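Local atomic coordinates of putative diflavin flavoprotein A 3 (Synechocystis sp., PDB entry 6H0C), a protein that probably carries electrons from NADH to oxygen, reducing it to water, and is represented here by its flavodiiron core without the C-terminal flavin reductase part. Residues A[255-260]-A[286-291]; A[305-310]-A[338-343]; A[259-264]-A[310-315]; A[150-155]-A[204-209]. One frame throughout, in Å; residues are numbered along the deposited sequence.

Contact 1: residues A[255-260]-A[286-291]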
loop_
_atom_site.group_PDB
_atom_site.type_symbol
_atom_site.label_atom_id
_atom_site.label_comp_id
_atom_site.label_asym_id
_atom_site.label_seq_id
_atom_site.Cartn_x
_atom_site.Cartn_y
_atom_site.Cartn_z
ATOM N N ALA A 255 14.839 -14.753 -12.522
ATOM C CA ALA A 255 15.775 -15.762 -12.027
ATOM C C ALA A 255 16.230 -15.485 -10.603
ATOM O O ALA A 255 16.451 -16.409 -9.818
ATOM C CB ALA A 255 16.984 -15.851 -12.945
ATOM N N LEU A 256 16.380 -14.207 -10.278
ATOM C CA LEU A 256 16.899 -13.826 -8.980
ATOM C C LEU A 256 15.830 -13.119 -8.158
ATOM O O LEU A 256 14.935 -12.466 -8.705
ATOM C CB LEU A 256 18.134 -12.947 -9.152
ATOM C CG LEU A 256 19.346 -13.692 -9.732
ATOM C CD1 LEU A 256 20.511 -12.744 -9.985
ATOM C CD2 LEU A 256 19.796 -14.852 -8.824
ATOM N N ASN A 257 15.920 -13.268 -6.841
ATOM C CA ASN A 257 14.954 -12.665 -5.935
ATOM C C ASN A 257 15.633 -12.080 -4.697
ATOM O O ASN A 257 16.595 -12.652 -4.170
ATOM C CB ASN A 257 13.903 -13.695 -5.521
ATOM C CG ASN A 257 12.991 -13.190 -4.420
ATOM O OD1 ASN A 257 13.399 -13.109 -3.262
ATOM N ND2 ASN A 257 11.743 -12.863 -4.770
ATOM N N VAL A 258 15.131 -10.940 -4.234
ATOM C CA VAL A 258 15.643 -10.327 -3.015
ATOM C C VAL A 258 14.556 -10.286 -1.961
ATOM O O VAL A 258 13.444 -9.842 -2.238
ATOM C CB VAL A 258 16.156 -8.889 -3.253
ATOM C CG1 VAL A 258 16.482 -8.209 -1.916
ATOM C CG2 VAL A 258 17.365 -8.892 -4.184
ATOM N N ALA A 259 14.877 -10.759 -0.758
ATOM C CA ALA A 259 13.989 -10.627 0.395
ATOM C C ALA A 259 14.246 -9.276 1.053
ATOM O O ALA A 259 15.347 -9.007 1.530
ATOM C CB ALA A 259 14.207 -11.758 1.378
ATOM N N LEU A 260 13.233 -8.419 1.052
ATOM C CA LEU A 260 13.377 -7.066 1.564
ATOM C C LEU A 260 12.535 -6.939 2.807
ATOM O O LEU A 260 11.313 -6.794 2.735
ATOM C CB LEU A 260 12.960 -6.038 0.510
ATOM C CG LEU A 260 12.794 -4.577 0.931
ATOM C CD1 LEU A 260 14.096 -4.023 1.445
ATOM C CD2 LEU A 260 12.300 -3.749 -0.253
ATOM N N ALA A 286 13.544 -9.799 -8.959
ATOM C CA ALA A 286 12.299 -9.822 -8.189
ATOM C C ALA A 286 12.528 -9.396 -6.739
ATOM O O ALA A 286 13.612 -9.608 -6.183
ATOM C CB ALA A 286 11.669 -11.220 -8.231
ATOM N N VAL A 287 11.502 -8.803 -6.132
ATOM C CA VAL A 287 11.539 -8.456 -4.716
ATOM C C VAL A 287 10.342 -9.050 -3.988
ATOM O O VAL A 287 9.204 -8.922 -4.438
ATOM C CB VAL A 287 11.542 -6.928 -4.481
ATOM C CG1 VAL A 287 11.432 -6.614 -2.983
ATOM C CG2 VAL A 287 12.793 -6.286 -5.082
ATOM N N THR A 288 10.623 -9.719 -2.875
ATOM C CA THR A 288 9.604 -10.173 -1.947
ATOM C C THR A 288 9.698 -9.291 -0.715
ATOM O O THR A 288 10.560 -9.472 0.143
ATOM C CB THR A 288 9.785 -11.652 -1.562
ATOM O OG1 THR A 288 9.535 -12.476 -2.706
ATOM C CG2 THR A 288 8.823 -12.039 -0.447
ATOM N N ALA A 289 8.826 -8.298 -0.653
ATOM C CA ALA A 289 8.763 -7.435 0.505
ATOM C C ALA A 289 8.233 -8.205 1.717
ATOM O O ALA A 289 7.327 -9.028 1.600
ATOM C CB ALA A 289 7.888 -6.230 0.211
ATOM N N ILE A 290 8.811 -7.932 2.878
ATOM C CA ILE A 290 8.354 -8.500 4.133
ATOM C C ILE A 290 8.160 -7.383 5.152
ATOM O O ILE A 290 9.103 -6.642 5.465
ATOM C CB ILE A 290 9.354 -9.515 4.694
ATOM C CG1 ILE A 290 9.545 -10.674 3.717
ATOM C CG2 ILE A 290 8.910 -9.987 6.076
ATOM C CD1 ILE A 290 8.414 -11.654 3.728
ATOM N N ASN A 291 6.931 -7.247 5.639
ATOM C CA ASN A 291 6.615 -6.336 6.729
ATOM C C ASN A 291 6.853 -7.089 8.037
ATOM O O ASN A 291 6.079 -7.976 8.399
ATOM C CB ASN A 291 5.165 -5.840 6.603
ATOM C CG ASN A 291 4.757 -4.874 7.709
ATOM O OD1 ASN A 291 5.358 -4.837 8.778
ATOM N ND2 ASN A 291 3.705 -4.101 7.456
#
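Strands 257-260 and 286-291 run parallel, their axes approaching to 4.5 Å with 23° between directions, and Asn257 to Leu260 pair in order with Ala286 to Ala289. Five backbone hydrogen bonds stitch them together. Leu256 O takes Ala286 N, then Val258 N reaches Ala286 O at 2.8 Å, Thr288 N reaches Val258 O, Leu260 N reaches Thr288 O, and Ile290 N closes the series on Leu260 O. On the face bearing Asn257, Ala259, Ala286 and Thr288, a polar bond runs along the sheet surface: Asn257 ND2 donates to Thr288 OG1 at 3.0 Å, with 162° at the hydrogen. The hydroxyl oxygen lies in the plane of the Asn257 amide. Because Asn257 CG stands anti to its own N (chi1 171°), the amide leans forward past Ala286, whose CB touches ND2 at 3.8 Å. Thr288 OG1 is gripped a second time by Lys306 NZ, which helps fix the hydroxyl. The reverse face is aliphatic. There Leu260 CB meets Val287 CG1 at 3.9 Å, and Leu260 CD2 adds a looser touch on the same methyl, the two side chains crossing at a slant. Strand 257-262, helix 268-281 and strand 286-291 form a beta-alpha-beta unit of the flavodoxin-like domain. Helix 268-281 covers the aliphatic face, where Ile280 packs on both Val258 and Val287, and helix 382-404 adds Phe395 and Leu399 beside Val258. Helix 297-306 lies over the other face, against Ala259 and Ile290.

Contact 2: residues A[305-310]-A[338-343]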
loop_
_atom_site.group_PDB
_atom_site.type_symbol
_atom_site.label_atom_id
_atom_site.label_comp_id
_atom_site.label_asym_id
_atom_site.label_seq_id
_atom_site.Cartn_x
_atom_site.Cartn_y
_atom_site.Cartn_z
ATOM N N GLY A 305 14.549 -18.561 2.121
ATOM C CA GLY A 305 14.807 -19.822 1.454
ATOM C C GLY A 305 14.887 -19.726 -0.065
ATOM O O GLY A 305 15.551 -20.549 -0.697
ATOM N N LYS A 306 14.225 -18.735 -0.663
ATOM C CA LYS A 306 14.270 -18.603 -2.120
ATOM C C LYS A 306 15.051 -17.371 -2.616
ATOM O O LYS A 306 15.186 -17.169 -3.824
ATOM C CB LYS A 306 12.843 -18.600 -2.695
ATOM C CG LYS A 306 12.144 -17.253 -2.749
ATOM C CD LYS A 306 10.702 -17.407 -3.267
ATOM C CE LYS A 306 10.026 -16.052 -3.541
ATOM N NZ LYS A 306 9.879 -15.203 -2.316
ATOM N N SER A 307 15.592 -16.565 -1.705
ATOM C CA SER A 307 16.252 -15.325 -2.122
ATOM C C SER A 307 17.743 -15.500 -2.389
ATOM O O SER A 307 18.388 -16.390 -1.830
ATOM C CB SER A 307 16.055 -14.220 -1.076
ATOM O OG SER A 307 16.665 -14.564 0.162
ATOM N N ALA A 308 18.275 -14.633 -3.245
ATOM C CA ALA A 308 19.701 -14.597 -3.543
ATOM C C ALA A 308 20.378 -13.549 -2.670
ATOM O O ALA A 308 21.595 -13.570 -2.467
ATOM C CB ALA A 308 19.935 -14.298 -5.025
ATOM N N GLY A 309 19.574 -12.616 -2.174
ATOM C CA GLY A 309 20.050 -11.599 -1.255
ATOM C C GLY A 309 18.908 -11.188 -0.348
ATOM O O GLY A 309 17.747 -11.459 -0.657
ATOM N N PHE A 310 19.234 -10.561 0.777
ATOM C CA PHE A 310 18.227 -9.980 1.661
ATOM C C PHE A 310 18.688 -8.609 2.138
ATOM O O PHE A 310 19.889 -8.333 2.212
ATOM C CB PHE A 310 17.939 -10.894 2.863
ATOM C CG PHE A 310 19.140 -11.146 3.754
ATOM C CD1 PHE A 310 19.424 -10.305 4.810
ATOM C CD2 PHE A 310 19.974 -12.235 3.534
ATOM C CE1 PHE A 310 20.521 -10.535 5.622
ATOM C CE2 PHE A 310 21.068 -12.470 4.348
ATOM C CZ PHE A 310 21.343 -11.620 5.390
ATOM N N LYS A 338 25.469 -17.985 4.036
ATOM C CA LYS A 338 26.398 -16.857 3.998
ATOM C C LYS A 338 26.718 -16.390 2.571
ATOM O O LYS A 338 27.351 -15.354 2.386
ATOM C CB LYS A 338 27.700 -17.207 4.733
ATOM C CG LYS A 338 27.554 -17.382 6.241
ATOM C CD LYS A 338 28.924 -17.472 6.910
ATOM C CE LYS A 338 28.823 -17.696 8.419
ATOM N NZ LYS A 338 30.163 -17.632 9.084
ATOM N N THR A 339 26.281 -17.140 1.563
ATOM C CA THR A 339 26.476 -16.723 0.174
ATOM C C THR A 339 25.472 -15.658 -0.231
ATOM O O THR A 339 25.638 -15.003 -1.252
ATOM C CB THR A 339 26.341 -17.892 -0.815
ATOM O OG1 THR A 339 25.029 -18.455 -0.708
ATOM C CG2 THR A 339 27.380 -18.970 -0.532
ATOM N N GLN A 340 24.412 -15.495 0.551
ATOM C CA GLN A 340 23.425 -14.472 0.231
ATOM C C GLN A 340 24.034 -13.079 0.385
ATOM O O GLN A 340 24.764 -12.805 1.343
ATOM C CB GLN A 340 22.177 -14.608 1.117
ATOM C CG GLN A 340 21.242 -15.758 0.733
ATOM C CD GLN A 340 19.772 -15.394 0.934
ATOM O OE1 GLN A 340 19.377 -14.239 0.743
ATOM N NE2 GLN A 340 18.959 -16.376 1.319
ATOM N N LEU A 341 23.732 -12.205 -0.566
ATOM C CA LEU A 341 24.168 -10.820 -0.494
ATOM C C LEU A 341 23.303 -10.055 0.511
ATOM O O LEU A 341 22.088 -10.266 0.586
ATOM C CB LEU A 341 24.099 -10.174 -1.873
ATOM C CG LEU A 341 24.841 -8.857 -2.030
ATOM C CD1 LEU A 341 26.315 -9.067 -1.746
ATOM C CD2 LEU A 341 24.618 -8.278 -3.427
ATOM N N CYS A 342 23.931 -9.173 1.284
ATOM C CA CYS A 342 23.254 -8.484 2.381
ATOM C C CYS A 342 23.201 -6.970 2.167
ATOM O O CYS A 342 24.042 -6.407 1.472
ATOM C CB CYS A 342 23.958 -8.802 3.703
ATOM S SG CYS A 342 23.293 -7.913 5.116
ATOM N N GLY A 343 22.213 -6.315 2.772
ATOM C CA GLY A 343 22.108 -4.865 2.733
ATOM C C GLY A 343 21.366 -4.324 3.943
ATOM O O GLY A 343 20.459 -4.976 4.462
HETATM O O HOH W 1 23.802 -14.416 -3.891
#
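Ala308 O is held by two donors: Leu341 N at 3.2 Å and a water at 2.8 Å that also bonds, more distantly, to Thr339 O. Gln340 CA adds a CH contact to the same oxygen. Ser307 OG donates to Gln340 OE1 at 2.8 Å, approaching the amide carbonyl from its flank with a C=O...O angle of 104°. A bend at chi2 brings the Gln340 amide to Ser307; its NE2 also makes a weak bond to Ile304 O. These residues lie just ahead of strands 309-313 and 341-348, which helix 323-335 connects in a beta-alpha-beta unit of the flavodoxin-like sheet. Phe310 N bonds to Leu341 O at 2.9 Å, while Gly343 N to Phe310 O is weak. With CG between backbone N and carbonyl carbon (chi1 61°), the Phe310 ring swings toward the neighbouring strand. Gln340 OE1 lies at the ring edge, 3.5 Å from CD2 and near the ring plane, with ring and amide planes 70° apart. Cys342 SG comes obliquely onto the ring, 3.8 Å from CE1, a sulfur-aromatic contact. Phe362 and Phe367 make edge-to-face pairs with this ring.

Contact 3: residues A[259-264]-A[310-315]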
loop_
_atom_site.group_PDB
_atom_site.type_symbol
_atom_site.label_atom_id
_atom_site.label_comp_id
_atom_site.label_asym_id
_atom_site.label_seq_id
_atom_site.Cartn_x
_atom_site.Cartn_y
_atom_site.Cartn_z
ATOM N N ALA A 259 14.877 -10.759 -0.758
ATOM C CA ALA A 259 13.989 -10.627 0.395
ATOM C C ALA A 259 14.246 -9.276 1.053
ATOM O O ALA A 259 15.347 -9.007 1.530
ATOM C CB ALA A 259 14.207 -11.758 1.378
ATOM N N LEU A 260 13.233 -8.419 1.052
ATOM C CA LEU A 260 13.377 -7.066 1.564
ATOM C C LEU A 260 12.535 -6.939 2.807
ATOM O O LEU A 260 11.313 -6.794 2.735
ATOM C CB LEU A 260 12.960 -6.038 0.510
ATOM C CG LEU A 260 12.794 -4.577 0.931
ATOM C CD1 LEU A 260 14.096 -4.023 1.445
ATOM C CD2 LEU A 260 12.300 -3.749 -0.253
ATOM N N ILE A 261 13.199 -7.016 3.951
ATOM C CA ILE A 261 12.533 -7.008 5.243
ATOM C C ILE A 261 12.568 -5.605 5.842
ATOM O O ILE A 261 13.651 -5.097 6.150
ATOM C CB ILE A 261 13.215 -8.009 6.204
ATOM C CG1 ILE A 261 13.161 -9.418 5.604
ATOM C CG2 ILE A 261 12.586 -7.934 7.586
ATOM C CD1 ILE A 261 14.070 -10.426 6.272
ATOM N N TYR A 262 11.411 -4.961 5.991
ATOM C CA TYR A 262 11.391 -3.657 6.656
ATOM C C TYR A 262 10.443 -3.641 7.855
ATOM O O TYR A 262 9.561 -4.489 7.973
ATOM C CB TYR A 262 11.039 -2.543 5.665
ATOM C CG TYR A 262 9.768 -2.734 4.871
ATOM C CD1 TYR A 262 8.546 -2.346 5.384
ATOM C CD2 TYR A 262 9.798 -3.274 3.587
ATOM C CE1 TYR A 262 7.380 -2.509 4.650
ATOM C CE2 TYR A 262 8.643 -3.431 2.848
ATOM C CZ TYR A 262 7.434 -3.044 3.382
ATOM O OH TYR A 262 6.269 -3.197 2.652
ATOM N N ALA A 263 10.641 -2.680 8.752
ATOM C CA ALA A 263 10.038 -2.742 10.081
ATOM C C ALA A 263 8.510 -2.629 10.084
ATOM O O ALA A 263 7.838 -3.376 10.798
ATOM C CB ALA A 263 10.634 -1.664 10.962
ATOM N N SER A 264 7.966 -1.696 9.306
ATOM C CA SER A 264 6.514 -1.522 9.238
ATOM C C SER A 264 6.077 -0.817 7.952
ATOM O O SER A 264 6.910 -0.299 7.194
ATOM C CB SER A 264 6.016 -0.741 10.451
ATOM O OG SER A 264 6.394 0.616 10.338
ATOM N N PHE A 310 19.234 -10.561 0.777
ATOM C CA PHE A 310 18.227 -9.980 1.661
ATOM C C PHE A 310 18.688 -8.609 2.138
ATOM O O PHE A 310 19.889 -8.333 2.212
ATOM C CB PHE A 310 17.939 -10.894 2.863
ATOM C CG PHE A 310 19.140 -11.146 3.754
ATOM C CD1 PHE A 310 19.424 -10.305 4.810
ATOM C CD2 PHE A 310 19.974 -12.235 3.534
ATOM C CE1 PHE A 310 20.521 -10.535 5.622
ATOM C CE2 PHE A 310 21.068 -12.470 4.348
ATOM C CZ PHE A 310 21.343 -11.620 5.390
ATOM N N ILE A 311 17.723 -7.759 2.467
ATOM C CA ILE A 311 17.980 -6.390 2.899
ATOM C C ILE A 311 17.104 -6.064 4.102
ATOM O O ILE A 311 15.905 -6.325 4.072
ATOM C CB ILE A 311 17.684 -5.391 1.769
ATOM C CG1 ILE A 311 18.511 -5.731 0.516
ATOM C CG2 ILE A 311 17.927 -3.964 2.234
ATOM C CD1 ILE A 311 18.248 -4.819 -0.686
ATOM N N PHE A 312 17.696 -5.509 5.158
ATOM C CA PHE A 312 16.942 -5.080 6.343
ATOM C C PHE A 312 16.829 -3.558 6.407
ATOM O O PHE A 312 17.822 -2.844 6.211
ATOM C CB PHE A 312 17.597 -5.586 7.636
ATOM C CG PHE A 312 17.102 -6.946 8.103
ATOM C CD1 PHE A 312 16.471 -7.084 9.337
ATOM C CD2 PHE A 312 17.299 -8.086 7.333
ATOM C CE1 PHE A 312 16.037 -8.329 9.787
ATOM C CE2 PHE A 312 16.863 -9.334 7.778
ATOM C CZ PHE A 312 16.228 -9.452 9.005
ATOM N N GLY A 313 15.619 -3.071 6.687
ATOM C CA GLY A 313 15.372 -1.652 6.877
ATOM C C GLY A 313 14.727 -1.437 8.234
ATOM O O GLY A 313 13.720 -2.072 8.559
ATOM N N SER A 314 15.294 -0.547 9.041
ATOM C CA SER A 314 14.793 -0.385 10.404
ATOM C C SER A 314 14.922 1.044 10.913
ATOM O O SER A 314 15.941 1.694 10.695
ATOM C CB SER A 314 15.533 -1.344 11.356
ATOM O OG SER A 314 15.112 -1.182 12.699
ATOM N N PRO A 315 13.881 1.534 11.604
ATOM C CA PRO A 315 14.021 2.753 12.400
ATOM C C PRO A 315 14.710 2.429 13.724
ATOM O O PRO A 315 15.010 1.260 14.001
ATOM C CB PRO A 315 12.577 3.187 12.626
ATOM C CG PRO A 315 11.837 1.874 12.717
ATOM C CD PRO A 315 12.529 0.952 11.719
#
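Phe310 meets Ala259 first: its CB rests 4.1 Å from Ala259 CB, both on the face that also carries Ile261 and Phe312. Ile311 follows with its N on Ala259 O at 2.8 Å, and Ile261 N returns a bond of equal length to Ile311 O. On the reverse face Ile311 uses CB and CG2 against one Leu260 methyl, CD1 lying 3.9 Å from Ile311 CB. Phe312 and Ile261 lie side by side and point the same way, the phenyl ring presenting a face to the isoleucine. Ile261 CB stands over the ring centre, a CH-pi contact 4.2 Å from the centroid and 10° off the normal. With chi1 at -59°, Ile261 brings CG2 over the face, nearest CE1, while CD1 reaches past the rim, 3.4 Å from Phe312 CE2. Gly313 N bonds to Ile261 O, and Ala263 N makes a weak bond to Gly313 O as the strands end. Ser314 OG turns to its own side, donating to Pro315 O at 2.8 Å. Pro315 then presses CD against Ala263 CB at 3.3 Å, tighter than usual for two carbons. These are adjacent parallel strands at the centre of the five-stranded, 2-1-3-4-5 sheet of a flavodoxin-like fold; in flavodoxins the loops leaving this end of the strands help bind FMN.

Contact 4: residues A[150-155]-A[204-209]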
loop_
_atom_site.group_PDB
_atom_site.type_symbol
_atom_site.label_atom_id
_atom_site.label_comp_id
_atom_site.label_asym_id
_atom_site.label_seq_id
_atom_site.Cartn_x
_atom_site.Cartn_y
_atom_site.Cartn_z
ATOM N N PRO A 150 -4.695 -8.838 1.607
ATOM C CA PRO A 150 -3.520 -8.350 2.327
ATOM C C PRO A 150 -2.252 -8.346 1.487
ATOM O O PRO A 150 -2.043 -9.241 0.663
ATOM C CB PRO A 150 -3.383 -9.348 3.484
ATOM C CG PRO A 150 -4.015 -10.603 2.968
ATOM C CD PRO A 150 -5.202 -10.093 2.186
ATOM N N SER A 151 -1.421 -7.332 1.710
ATOM C CA SER A 151 -0.056 -7.300 1.202
ATOM C C SER A 151 0.838 -6.747 2.315
ATOM O O SER A 151 0.332 -6.258 3.322
ATOM C CB SER A 151 0.051 -6.449 -0.062
ATOM O OG SER A 151 -0.249 -5.093 0.215
ATOM N N PRO A 152 2.166 -6.846 2.151
ATOM C CA PRO A 152 3.065 -6.335 3.196
ATOM C C PRO A 152 2.820 -4.859 3.491
ATOM O O PRO A 152 2.773 -4.445 4.653
ATOM C CB PRO A 152 4.459 -6.563 2.599
ATOM C CG PRO A 152 4.271 -7.784 1.737
ATOM C CD PRO A 152 2.893 -7.617 1.121
ATOM N N ARG A 153 2.633 -4.074 2.442
ATOM C CA ARG A 153 2.456 -2.644 2.626
ATOM C C ARG A 153 1.043 -2.289 3.091
ATOM O O ARG A 153 0.834 -1.270 3.759
ATOM C CB ARG A 153 2.793 -1.904 1.334
ATOM C CG ARG A 153 2.851 -0.411 1.531
ATOM C CD ARG A 153 3.419 0.307 0.339
ATOM N NE ARG A 153 3.189 1.734 0.486
ATOM C CZ ARG A 153 3.395 2.616 -0.479
ATOM N NH1 ARG A 153 3.150 3.898 -0.262
ATOM N NH2 ARG A 153 3.847 2.210 -1.658
ATOM N N TYR A 154 0.072 -3.126 2.736
ATOM C CA TYR A 154 -1.315 -2.900 3.148
ATOM C C TYR A 154 -1.883 -4.149 3.792
ATOM O O TYR A 154 -2.705 -4.849 3.198
ATOM C CB TYR A 154 -2.167 -2.465 1.954
ATOM C CG TYR A 154 -1.629 -1.198 1.355
ATOM C CD1 TYR A 154 -1.768 0.015 2.026
ATOM C CD2 TYR A 154 -0.927 -1.215 0.154
ATOM C CE1 TYR A 154 -1.247 1.185 1.498
ATOM C CE2 TYR A 154 -0.394 -0.043 -0.380
ATOM C CZ TYR A 154 -0.564 1.152 0.295
ATOM O OH TYR A 154 -0.057 2.319 -0.222
ATOM N N PRO A 155 -1.446 -4.430 5.023
ATOM C CA PRO A 155 -1.847 -5.663 5.705
ATOM C C PRO A 155 -3.354 -5.728 5.935
ATOM O O PRO A 155 -3.932 -6.824 5.985
ATOM C CB PRO A 155 -1.093 -5.590 7.035
ATOM C CG PRO A 155 0.055 -4.667 6.772
ATOM C CD PRO A 155 -0.494 -3.640 5.823
ATOM N N ALA A 204 4.624 -4.908 -7.492
ATOM C CA ALA A 204 5.664 -5.854 -7.886
ATOM C C ALA A 204 6.367 -6.504 -6.686
ATOM O O ALA A 204 6.673 -7.697 -6.725
ATOM C CB ALA A 204 6.682 -5.168 -8.785
ATOM N N PRO A 205 6.627 -5.735 -5.610
ATOM C CA PRO A 205 7.283 -6.346 -4.439
ATOM C C PRO A 205 6.350 -7.259 -3.665
ATOM O O PRO A 205 6.780 -7.902 -2.711
ATOM C CB PRO A 205 7.679 -5.142 -3.581
ATOM C CG PRO A 205 7.665 -3.964 -4.527
ATOM C CD PRO A 205 6.534 -4.270 -5.477
ATOM N N ALA A 206 5.083 -7.306 -4.072
ATOM C CA ALA A 206 4.088 -8.160 -3.428
ATOM C C ALA A 206 3.417 -9.086 -4.448
ATOM O O ALA A 206 2.220 -9.375 -4.343
ATOM C CB ALA A 206 3.040 -7.304 -2.719
ATOM N N ALA A 207 4.194 -9.560 -5.418
ATOM C CA ALA A 207 3.647 -10.261 -6.578
ATOM C C ALA A 207 2.769 -11.466 -6.216
ATOM O O ALA A 207 1.711 -11.677 -6.811
ATOM C CB ALA A 207 4.779 -10.699 -7.488
ATOM N N ALA A 208 3.201 -12.254 -5.240
ATOM C CA ALA A 208 2.445 -13.441 -4.865
ATOM C C ALA A 208 1.119 -13.083 -4.175
ATOM O O ALA A 208 0.079 -13.692 -4.462
ATOM C CB ALA A 208 3.288 -14.340 -3.971
ATOM N N GLN A 209 1.153 -12.098 -3.274
ATOM C CA GLN A 209 -0.059 -11.693 -2.555
ATOM C C GLN A 209 -1.038 -10.994 -3.496
ATOM O O GLN A 209 -2.259 -11.145 -3.361
ATOM C CB GLN A 209 0.265 -10.774 -1.368
ATOM C CG GLN A 209 1.175 -11.378 -0.306
ATOM C CD GLN A 209 2.654 -11.131 -0.599
ATOM O OE1 GLN A 209 3.085 -11.119 -1.763
ATOM N NE2 GLN A 209 3.438 -10.923 0.457
HETATM O O HOH W 2 -3.611 -10.871 -0.901
#
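An ST motif shapes the loop 150-155 of the zinc metallo-hydrolase region where Ser151 and Pro152 abut Ala206, the N-cap residue of helix 207-217. Within the loop, Ser151 OG accepts Tyr154 N at 3.2 Å while Ser151 N donates to Tyr154 O; the two residues are thus joined twice. The serine hydroxyl sits between its backbone N and carbonyl carbon (chi1 64°), the position from which it reaches Tyr154 N. Ser151 CB lies 4.1 Å from Ala206 CB. Pro152 supplies the ring atom CD, 3.9 Å from Ala206 CB. Gln209, in the first turn of the helix, comes at Pro152 from the opposite direction and lays its amide end beside CD and CG; which amide atom touches is doubtful, as the group is probably turned over in the model. Nearer the backbone, Gln209 CB lies 3.4 Å from Pro150 O. A water joins the two backbones, donating to Pro150 O at 2.7 Å and to Gln209 O at 2.8 Å. Beyond the contact the loop binds elsewhere: Arg153 NH1 forms a salt bridge with Glu30 OE2, and both Arg153 and Tyr154 hold a citrate, probably from the crystallisation liquor. Pro152 O accepts Asn291 ND2 of the flavodoxin-like domain. Between loop and helix, then, the cohesion is carbon packing around Pro152 plus one shared water, while the Ser151-Tyr154 bonds tie the loop to itself.

In the fold
Contacts 1, 2 and 3 belong to one parallel sheet. Strand 257-262 serves both 1 and 3, strand 309-313 both 2 and 3, and Ala259, Leu260 and Phe310 are shared among them. Contact 3 is the buried middle, almost wholly apolar; contact 1, also buried, is at an outermost strand and adds an amide-hydroxyl bond, which a lysine links to contact 2. Contact 2, partly buried at the strand beginnings, admits a water. Contact 4 lies in the zinc metallo-hydrolase region, its centre about 8 Å from the centre of the chain, and is partly buried and small. It nevertheless touches contact 1: Ala289 N meets Pro205 O, and Asn291 adds a second tie, joining the two domains.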